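Solute-binding protein (Thermoactinomyces vulgaris, PDB 2ZYO) binds maltodextrins such as maltotetraose, as well as cyclodextrins, and probably hands them to a membrane transporter for uptake into the cell. Local coordinates at residues I128-I134 with G339-A344; Y175-F179 with I246-W250. All blocks are in the same frame, centred on the assembly; numbering follows the deposited sequence.

Contact 1: residues I128-I134 with G339-A344; sequences IESVALI and GFAKQA. With GLC (alpha-D-glucopyranose), chain B.
Ile128 lays its CD1 against Ala344 CB, 4.1 Å away, on the last turn of the helix. Glu129, the next residue, points away from the helix into the sugar pocket, where its OE2 accepts a hydrogen bond of 3.1 Å from O2 of GLC (chain B). Ser130 turns back, its CB 3.9 Å from Ala344 CA. Its OG, anti to the backbone N (chi1 170°), donates to Val131 O at 2.8 Å, in the carbonyl plane and on a lone pair, and also bonds Thr277 OG1. Val131 O lies 3.2 Å from Gln343 CG; beyond that methylene the amide turns off to Leu267 N and Ala275 O. Here a helix packs on the central mixed sheet of a periplasmic-binding-protein fold: the axes of strand 132-134 and helix 339-344 pass 8.2 Å apart and run nearly antiparallel, at 158°. Ala132 CB approaches Phe340 CD1 obliquely, at 3.7 Å. Ile134 meets the same ring at its edge, CD1 to CZ 3.7 Å, while Ile252 and Val264 also touch the ring. With an alanine in place of Phe340, Ala132 and Ile134 would probably lose their shared apolar partner, leaving a gap between strand and helix.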
ATOM      1  N   ILE A 128      -0.981   7.526  -0.492  1.00  7.96           N
ATOM      2  CA  ILE A 128       0.050   6.526  -0.745  1.00  8.99           C
ATOM      3  C   ILE A 128       0.608   6.042   0.592  1.00  9.02           C
ATOM      4  O   ILE A 128       0.737   6.822   1.540  1.00  9.00           O
ATOM      5  CB  ILE A 128       1.175   7.073  -1.677  1.00  7.73           C
ATOM      6  CG1 ILE A 128       2.180   5.975  -2.055  1.00 11.07           C
ATOM      7  CG2 ILE A 128       1.872   8.293  -1.067  1.00  7.38           C
ATOM      8  CD1 ILE A 128       2.999   6.301  -3.284  1.00 13.58           C
ATOM      9  N   GLU A 129       0.908   4.749   0.664  1.00  9.66           N
ATOM     10  CA  GLU A 129       1.517   4.162   1.857  1.00 10.98           C
ATOM     11  C   GLU A 129       2.665   3.219   1.504  1.00  9.49           C
ATOM     12  O   GLU A 129       2.663   2.583   0.449  1.00 10.31           O
ATOM     13  CB  GLU A 129       0.470   3.433   2.712  1.00 12.39           C
ATOM     14  CG  GLU A 129      -0.255   2.291   2.002  1.00 13.90           C
ATOM     15  CD  GLU A 129      -1.214   1.524   2.902  1.00 16.61           C
ATOM     16  OE1 GLU A 129      -1.781   2.121   3.841  1.00 17.58           O
ATOM     17  OE2 GLU A 129      -1.408   0.315   2.649  1.00 18.37           O
ATOM     18  N   SER A 130       3.645   3.151   2.400  1.00  8.52           N
ATOM     19  CA  SER A 130       4.762   2.217   2.303  1.00  8.66           C
ATOM     20  C   SER A 130       5.274   1.933   3.702  1.00  7.89           C
ATOM     21  O   SER A 130       5.142   2.771   4.592  1.00  8.66           O
ATOM     22  CB  SER A 130       5.894   2.823   1.468  1.00  9.74           C
ATOM     23  OG  SER A 130       7.071   2.032   1.540  1.00 10.29           O
ATOM     24  N   VAL A 131       5.873   0.761   3.900  1.00  8.27           N
ATOM     25  CA  VAL A 131       6.640   0.533   5.124  1.00  8.01           C
ATOM     26  C   VAL A 131       7.899   1.395   5.091  1.00  8.66           C
ATOM     27  O   VAL A 131       8.332   1.851   4.029  1.00  9.72           O
ATOM     28  CB  VAL A 131       7.009  -0.966   5.363  1.00  8.76           C
ATOM     29  CG1 VAL A 131       5.756  -1.822   5.488  1.00 10.57           C
ATOM     30  CG2 VAL A 131       7.936  -1.504   4.279  1.00  8.43           C
ATOM     31  N   ALA A 132       8.462   1.636   6.267  1.00  8.03           N
ATOM     32  CA  ALA A 132       9.736   2.338   6.405  1.00  7.97           C
ATOM     33  C   ALA A 132      10.332   1.922   7.735  1.00  8.27           C
ATOM     34  O   ALA A 132       9.759   1.078   8.433  1.00  7.60           O
ATOM     35  CB  ALA A 132       9.535   3.850   6.344  1.00  8.82           C
ATOM     36  N   LEU A 133      11.473   2.502   8.090  1.00  7.57           N
ATOM     37  CA  LEU A 133      12.088   2.212   9.379  1.00  6.97           C
ATOM     38  C   LEU A 133      11.514   3.147  10.436  1.00  8.14           C
ATOM     39  O   LEU A 133      11.824   4.342  10.458  1.00  9.05           O
ATOM     40  CB  LEU A 133      13.615   2.326   9.305  1.00  8.29           C
ATOM     41  CG  LEU A 133      14.386   1.678  10.459  1.00  9.46           C
ATOM     42  CD1 LEU A 133      14.309   0.154  10.404  1.00  9.29           C
ATOM     43  CD2 LEU A 133      15.828   2.146  10.453  1.00 12.07           C
ATOM     44  N   ILE A 134      10.653   2.596  11.288  1.00  7.67           N
ATOM     45  CA  ILE A 134      10.070   3.349  12.394  1.00  8.34           C
ATOM     46  C   ILE A 134      10.901   3.054  13.630  1.00  8.31           C
ATOM     47  O   ILE A 134      11.120   1.890  13.968  1.00  9.80           O
ATOM     48  CB  ILE A 134       8.597   2.958  12.650  1.00  7.91           C
ATOM     49  CG1 ILE A 134       7.761   3.113  11.370  1.00  7.55           C
ATOM     50  CG2 ILE A 134       8.010   3.794  13.786  1.00  9.58           C
ATOM     51  CD1 ILE A 134       6.349   2.537  11.474  1.00  9.38           C
ATOM     52  N   GLY A 339       9.857  10.361   6.236  1.00 14.53           N
ATOM     53  CA  GLY A 339      10.494   9.067   5.980  1.00 14.60           C
ATOM     54  C   GLY A 339       9.649   8.116   5.151  1.00 13.82           C
ATOM     55  O   GLY A 339      10.168   7.413   4.278  1.00 14.47           O
ATOM     56  N   PHE A 340       8.345   8.091   5.427  1.00 12.86           N
ATOM     57  CA  PHE A 340       7.407   7.281   4.654  1.00 12.68           C
ATOM     58  C   PHE A 340       7.328   7.745   3.200  1.00 11.49           C
ATOM     59  O   PHE A 340       7.303   6.926   2.282  1.00 13.08           O
ATOM     60  CB  PHE A 340       6.008   7.324   5.271  1.00 11.52           C
ATOM     61  CG  PHE A 340       5.877   6.568   6.562  1.00 10.51           C
ATOM     62  CD1 PHE A 340       6.135   5.202   6.622  1.00 10.87           C
ATOM     63  CD2 PHE A 340       5.456   7.221   7.713  1.00 10.20           C
ATOM     64  CE1 PHE A 340       6.001   4.506   7.820  1.00 11.27           C
ATOM     65  CE2 PHE A 340       5.317   6.534   8.915  1.00 10.33           C
ATOM     66  CZ  PHE A 340       5.592   5.172   8.965  1.00  9.96           C
ATOM     67  N   ALA A 341       7.283   9.062   3.003  1.00 12.39           N
ATOM     68  CA  ALA A 341       7.196   9.636   1.665  1.00 13.35           C
ATOM     69  C   ALA A 341       8.469   9.370   0.865  1.00 13.23           C
ATOM     70  O   ALA A 341       8.401   9.013  -0.313  1.00 14.72           O
ATOM     71  CB  ALA A 341       6.908  11.126   1.742  1.00 13.11           C
ATOM     72  N   LYS A 342       9.621   9.535   1.516  1.00 14.30           N
ATOM     73  CA  LYS A 342      10.917   9.243   0.898  1.00 15.07           C
ATOM     74  C   LYS A 342      10.990   7.789   0.441  1.00 15.42           C
ATOM     75  O   LYS A 342      11.390   7.508  -0.690  1.00 18.06           O
ATOM     76  CB  LYS A 342      12.072   9.546   1.858  1.00 17.08           C
ATOM     77  CG  LYS A 342      12.396  11.026   2.031  1.00 22.37           C
ATOM     78  CD  LYS A 342      13.706  11.230   2.783  1.00 24.92           C
ATOM     79  CE  LYS A 342      13.543  11.015   4.285  1.00 24.76           C
ATOM     80  NZ  LYS A 342      14.832  11.189   5.023  1.00 29.03           N
ATOM     81  N   GLN A 343      10.590   6.871   1.319  1.00 14.35           N
ATOM     82  CA  GLN A 343      10.596   5.449   0.992  1.00 12.19           C
ATOM     83  C   GLN A 343       9.580   5.113  -0.099  1.00 12.20           C
ATOM     84  O   GLN A 343       9.872   4.319  -0.998  1.00 12.88           O
ATOM     85  CB  GLN A 343      10.357   4.593   2.242  1.00 11.70           C
ATOM     86  CG  GLN A 343      10.479   3.087   1.998  1.00  9.38           C
ATOM     87  CD  GLN A 343      11.817   2.692   1.396  1.00 10.15           C
ATOM     88  OE1 GLN A 343      12.871   2.981   1.957  1.00 11.76           O
ATOM     89  NE2 GLN A 343      11.778   2.030   0.244  1.00 11.70           N
ATOM     90  N   ALA A 344       8.401   5.732  -0.027  1.00 12.44           N
ATOM     91  CA  ALA A 344       7.348   5.517  -1.019  1.00 14.00           C
ATOM     92  C   ALA A 344       7.798   5.931  -2.418  1.00 14.39           C
ATOM     93  O   ALA A 344       7.363   5.342  -3.409  1.00 15.95           O
ATOM     94  CB  ALA A 344       6.079   6.259  -0.627  1.00 13.15           C
TER
HETATM   95  C1  GLC B   1      -0.812  -3.128   6.019  1.00 42.34           C
HETATM   96  C2  GLC B   1      -1.313  -2.841   4.580  1.00 42.88           C
HETATM   97  C3  GLC B   1      -1.828  -4.103   3.857  1.00 43.19           C
HETATM   98  C4  GLC B   1      -0.887  -5.291   4.060  1.00 43.64           C
HETATM   99  C5  GLC B   1      -0.591  -5.469   5.547  1.00 42.91           C
HETATM  100  C6  GLC B   1       0.346  -6.632   5.836  1.00 42.88           C
HETATM  101  O1  GLC B   1      -1.864  -3.332   6.897  1.00 41.75           O
HETATM  102  O2  GLC B   1      -2.341  -1.853   4.606  1.00 42.91           O
HETATM  103  O3  GLC B   1      -1.941  -3.839   2.465  1.00 43.54           O
HETATM  104  O4  GLC B   1      -1.505  -6.485   3.542  1.00 45.77           O
HETATM  105  O5  GLC B   1       0.043  -4.280   6.055  1.00 42.49           O
HETATM  106  O6  GLC B   1      -0.369  -7.782   6.263  1.00 41.02           O

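Contact 2: residues Y175-F179 with I246-W250; sequences YYTYF and INGPW. With GLC (alpha-D-glucopyranose), chain B; GLC (alpha-D-glucopyranose), chain C.
Tyr176 and Asn247 meet in the tightest part of the contact: OD1 of Asn247 lies in the plane of the tyrosine ring, at its edge, 3.3 Å from Tyr176 CE1. The same oxygen accepts weak hydrogen bonds from Gly248 N and from Trp250 NE1, the latter bent to 123°, so one amide helps to set both the turn and the indole. With CG between the backbone N and the carbonyl carbon (chi1 50°), the indole of Trp250 folds back over Gly248. Gly248 CA lies beneath one indole face, 3.4 Å from the plane, and a CB there would run into Trp250 CH2. On the opposite face GLC (chain B) places its C1 3.2 Å from Trp250 CZ2. Tyr175 comes against the indole's edge, OH to CH2 3.4 Å, with the two six-membered rings inclined at 52°, and one face of its own ring covers C4 of the same glucose. The far end is looser, though buried: Phe179 CE2 and Ile246 CD1 touch at 3.9 Å. On the sugar side Trp250 stays partly exposed even with glucose bound. Flat aromatic surfaces thus take the carbon skeleton of the glucose, while Glu129 and Asn173 hydrogen-bond the sugar, the division of labour familiar from maltodextrin-binding proteins.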
ATOM      1  N   TYR A 175       4.614  -9.189   2.367  1.00  9.67           N
ATOM      2  CA  TYR A 175       4.365  -7.758   2.219  1.00  9.11           C
ATOM      3  C   TYR A 175       5.529  -6.941   2.796  1.00  8.28           C
ATOM      4  O   TYR A 175       5.949  -5.936   2.213  1.00 10.07           O
ATOM      5  CB  TYR A 175       3.035  -7.335   2.868  1.00  8.37           C
ATOM      6  CG  TYR A 175       2.842  -5.838   2.791  1.00  8.93           C
ATOM      7  CD1 TYR A 175       2.340  -5.244   1.634  1.00 10.52           C
ATOM      8  CD2 TYR A 175       3.214  -5.012   3.853  1.00  8.99           C
ATOM      9  CE1 TYR A 175       2.192  -3.864   1.543  1.00 10.93           C
ATOM     10  CE2 TYR A 175       3.071  -3.631   3.773  1.00  9.29           C
ATOM     11  CZ  TYR A 175       2.562  -3.066   2.613  1.00 10.16           C
ATOM     12  OH  TYR A 175       2.425  -1.701   2.532  1.00 11.19           O
ATOM     13  N   TYR A 176       6.047  -7.392   3.936  1.00  9.20           N
ATOM     14  CA  TYR A 176       7.102  -6.681   4.650  1.00  8.43           C
ATOM     15  C   TYR A 176       8.494  -7.020   4.130  1.00  7.95           C
ATOM     16  O   TYR A 176       9.369  -6.152   4.072  1.00  8.79           O
ATOM     17  CB  TYR A 176       7.003  -6.957   6.156  1.00  9.13           C
ATOM     18  CG  TYR A 176       5.757  -6.370   6.782  1.00  9.92           C
ATOM     19  CD1 TYR A 176       5.773  -5.094   7.343  1.00 10.02           C
ATOM     20  CD2 TYR A 176       4.554  -7.082   6.795  1.00  9.20           C
ATOM     21  CE1 TYR A 176       4.628  -4.542   7.909  1.00 10.19           C
ATOM     22  CE2 TYR A 176       3.401  -6.535   7.357  1.00 10.43           C
ATOM     23  CZ  TYR A 176       3.448  -5.267   7.916  1.00 12.25           C
ATOM     24  OH  TYR A 176       2.319  -4.715   8.478  1.00 13.40           O
ATOM     25  N   THR A 177       8.686  -8.276   3.734  1.00  7.12           N
ATOM     26  CA  THR A 177       9.996  -8.755   3.303  1.00  7.81           C
ATOM     27  C   THR A 177      10.260  -8.521   1.821  1.00  7.84           C
ATOM     28  O   THR A 177      11.343  -8.840   1.329  1.00  7.93           O
ATOM     29  CB  THR A 177      10.166 -10.255   3.586  1.00  7.18           C
ATOM     30  OG1 THR A 177       9.192 -10.988   2.837  1.00  8.44           O
ATOM     31  CG2 THR A 177       9.997 -10.544   5.064  1.00  8.06           C
ATOM     32  N   TYR A 178       9.283  -7.959   1.111  1.00  7.95           N
ATOM     33  CA  TYR A 178       9.437  -7.724  -0.326  1.00  8.56           C
ATOM     34  C   TYR A 178      10.763  -7.055  -0.690  1.00  8.89           C
ATOM     35  O   TYR A 178      11.408  -7.455  -1.664  1.00  8.41           O
ATOM     36  CB  TYR A 178       8.270  -6.919  -0.899  1.00  9.18           C
ATOM     37  CG  TYR A 178       8.430  -6.637  -2.377  1.00  9.96           C
ATOM     38  CD1 TYR A 178       8.349  -7.667  -3.313  1.00 11.83           C
ATOM     39  CD2 TYR A 178       8.680  -5.345  -2.837  1.00 12.00           C
ATOM     40  CE1 TYR A 178       8.502  -7.418  -4.670  1.00 11.26           C
ATOM     41  CE2 TYR A 178       8.837  -5.088  -4.194  1.00 12.42           C
ATOM     42  CZ  TYR A 178       8.746  -6.130  -5.103  1.00 13.57           C
ATOM     43  OH  TYR A 178       8.895  -5.889  -6.453  1.00 17.05           O
ATOM     44  N   PHE A 179      11.177  -6.058   0.095  1.00  8.24           N
ATOM     45  CA  PHE A 179      12.411  -5.324  -0.207  1.00  7.91           C
ATOM     46  C   PHE A 179      13.633  -6.237  -0.290  1.00  8.37           C
ATOM     47  O   PHE A 179      14.548  -5.977  -1.068  1.00  9.10           O
ATOM     48  CB  PHE A 179      12.634  -4.143   0.756  1.00  8.77           C
ATOM     49  CG  PHE A 179      13.217  -4.525   2.093  1.00  9.79           C
ATOM     50  CD1 PHE A 179      14.583  -4.396   2.332  1.00 10.04           C
ATOM     51  CD2 PHE A 179      12.399  -4.989   3.121  1.00 10.09           C
ATOM     52  CE1 PHE A 179      15.131  -4.736   3.570  1.00 10.57           C
ATOM     53  CE2 PHE A 179      12.935  -5.336   4.364  1.00 10.27           C
ATOM     54  CZ  PHE A 179      14.306  -5.207   4.590  1.00 10.92           C
ATOM     55  N   ILE A 246      10.161  -2.370  11.104  1.00  6.92           N
ATOM     56  CA  ILE A 246       9.802  -2.070   9.725  1.00  7.22           C
ATOM     57  C   ILE A 246       8.286  -2.197   9.640  1.00  8.08           C
ATOM     58  O   ILE A 246       7.737  -3.291   9.774  1.00  9.42           O
ATOM     59  CB  ILE A 246      10.508  -3.000   8.709  1.00  8.42           C
ATOM     60  CG1 ILE A 246      12.028  -2.834   8.804  1.00  8.71           C
ATOM     61  CG2 ILE A 246      10.020  -2.706   7.287  1.00  8.47           C
ATOM     62  CD1 ILE A 246      12.824  -3.809   7.964  1.00 10.11           C
ATOM     63  N   ASN A 247       7.614  -1.065   9.452  1.00  7.09           N
ATOM     64  CA  ASN A 247       6.157  -1.030   9.442  1.00  8.32           C
ATOM     65  C   ASN A 247       5.656   0.212   8.722  1.00  8.34           C
ATOM     66  O   ASN A 247       6.445   1.089   8.371  1.00  8.96           O
ATOM     67  CB  ASN A 247       5.616  -1.079  10.876  1.00  8.52           C
ATOM     68  CG  ASN A 247       4.255  -1.750  10.972  1.00 10.28           C
ATOM     69  OD1 ASN A 247       3.646  -2.113   9.960  1.00  9.74           O
ATOM     70  ND2 ASN A 247       3.773  -1.924  12.200  1.00 12.84           N
ATOM     71  N   GLY A 248       4.346   0.274   8.495  1.00 10.74           N
ATOM     72  CA  GLY A 248       3.747   1.375   7.751  1.00 10.83           C
ATOM     73  C   GLY A 248       3.098   2.434   8.621  1.00 11.92           C
ATOM     74  O   GLY A 248       3.058   2.300   9.845  1.00 12.66           O
ATOM     75  N   PRO A 249       2.582   3.499   7.987  1.00 12.62           N
ATOM     76  CA  PRO A 249       1.977   4.653   8.662  1.00 13.66           C
ATOM     77  C   PRO A 249       0.755   4.304   9.514  1.00 12.70           C
ATOM     78  O   PRO A 249       0.408   5.059  10.425  1.00 14.32           O
ATOM     79  CB  PRO A 249       1.577   5.571   7.501  1.00 14.10           C
ATOM     80  CG  PRO A 249       1.512   4.685   6.309  1.00 15.30           C
ATOM     81  CD  PRO A 249       2.569   3.657   6.522  1.00 13.05           C
ATOM     82  N   TRP A 250       0.132   3.163   9.223  1.00 13.64           N
ATOM     83  CA  TRP A 250      -1.048   2.682   9.954  1.00 13.63           C
ATOM     84  C   TRP A 250      -0.800   2.412  11.444  1.00 14.51           C
ATOM     85  O   TRP A 250      -1.745   2.351  12.235  1.00 17.29           O
ATOM     86  CB  TRP A 250      -1.607   1.418   9.286  1.00 13.32           C
ATOM     87  CG  TRP A 250      -0.569   0.358   9.030  1.00 12.51           C
ATOM     88  CD1 TRP A 250      -0.073  -0.545   9.929  1.00 11.77           C
ATOM     89  CD2 TRP A 250       0.100   0.097   7.789  1.00 12.41           C
ATOM     90  NE1 TRP A 250       0.867  -1.350   9.326  1.00 13.12           N
ATOM     91  CE2 TRP A 250       0.990  -0.979   8.012  1.00 11.83           C
ATOM     92  CE3 TRP A 250       0.033   0.665   6.510  1.00 13.25           C
ATOM     93  CZ2 TRP A 250       1.807  -1.497   7.003  1.00 13.35           C
ATOM     94  CZ3 TRP A 250       0.848   0.150   5.504  1.00 12.06           C
ATOM     95  CH2 TRP A 250       1.723  -0.921   5.759  1.00 12.36           C
TER
HETATM   96  C1  GLC B   1      -0.812  -3.128   6.019  1.00 42.34           C
HETATM   97  C2  GLC B   1      -1.313  -2.841   4.580  1.00 42.88           C
HETATM   98  C3  GLC B   1      -1.828  -4.103   3.857  1.00 43.19           C
HETATM   99  C4  GLC B   1      -0.887  -5.291   4.060  1.00 43.64           C
HETATM  100  C5  GLC B   1      -0.591  -5.469   5.547  1.00 42.91           C
HETATM  101  C6  GLC B   1       0.346  -6.632   5.836  1.00 42.88           C
HETATM  102  O1  GLC B   1      -1.864  -3.332   6.897  1.00 41.75           O
HETATM  103  O2  GLC B   1      -2.341  -1.853   4.606  1.00 42.91           O
HETATM  104  O3  GLC B   1      -1.941  -3.839   2.465  1.00 43.54           O
HETATM  105  O4  GLC B   1      -1.505  -6.485   3.542  1.00 45.77           O
HETATM  106  O5  GLC B   1       0.043  -4.280   6.055  1.00 42.49           O
HETATM  107  O6  GLC B   1      -0.369  -7.782   6.263  1.00 41.02           O
HETATM  108  C1  GLC C   2      -0.967  -6.968   2.344  1.00 46.39           C
HETATM  109  C2  GLC C   2      -2.088  -7.198   1.328  1.00 46.53           C
HETATM  110  C3  GLC C   2      -2.972  -8.357   1.783  1.00 46.74           C
HETATM  111  C4  GLC C   2      -2.124  -9.610   2.015  1.00 46.93           C
HETATM  112  C5  GLC C   2      -0.987  -9.296   2.995  1.00 46.61           C
HETATM  113  C6  GLC C   2      -0.029 -10.457   3.167  1.00 46.31           C
HETATM  114  O2  GLC C   2      -2.870  -6.021   1.205  1.00 46.51           O
HETATM  115  O3  GLC C   2      -3.963  -8.619   0.801  1.00 47.80           O
HETATM  116  O4  GLC C   2      -2.937 -10.648   2.542  1.00 47.23           O
HETATM  117  O5  GLC C   2      -0.215  -8.167   2.527  1.00 46.58           O
HETATM  118  O6  GLC C   2       0.052 -10.855   4.527  1.00 46.84           O

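How the contacts relate
From the N terminus, strand 120-136 comes first and supplies residues 128-134, whose partner comes much later in the chain. Helix 174-183 follows, and strand 242-247 with its turn returns to it, closing contact 2 across 66 intervening residues. Helix 338-344 arrives last and closes contact 1 across 204, so contact 2 is nested wholly inside that larger loop. The two are joined through the mixed sheet, where strands 120-136 and 242-247 are antiparallel neighbours: Ala132 N probably bonds Asn247 O at 3.0 Å, and Phe340 CE1 packs against that same oxygen. Both contacts reach GLC (chain B), contact 1 through Glu129 on its strand; helix 338-344 is tied to the sugar site by way of the sheet.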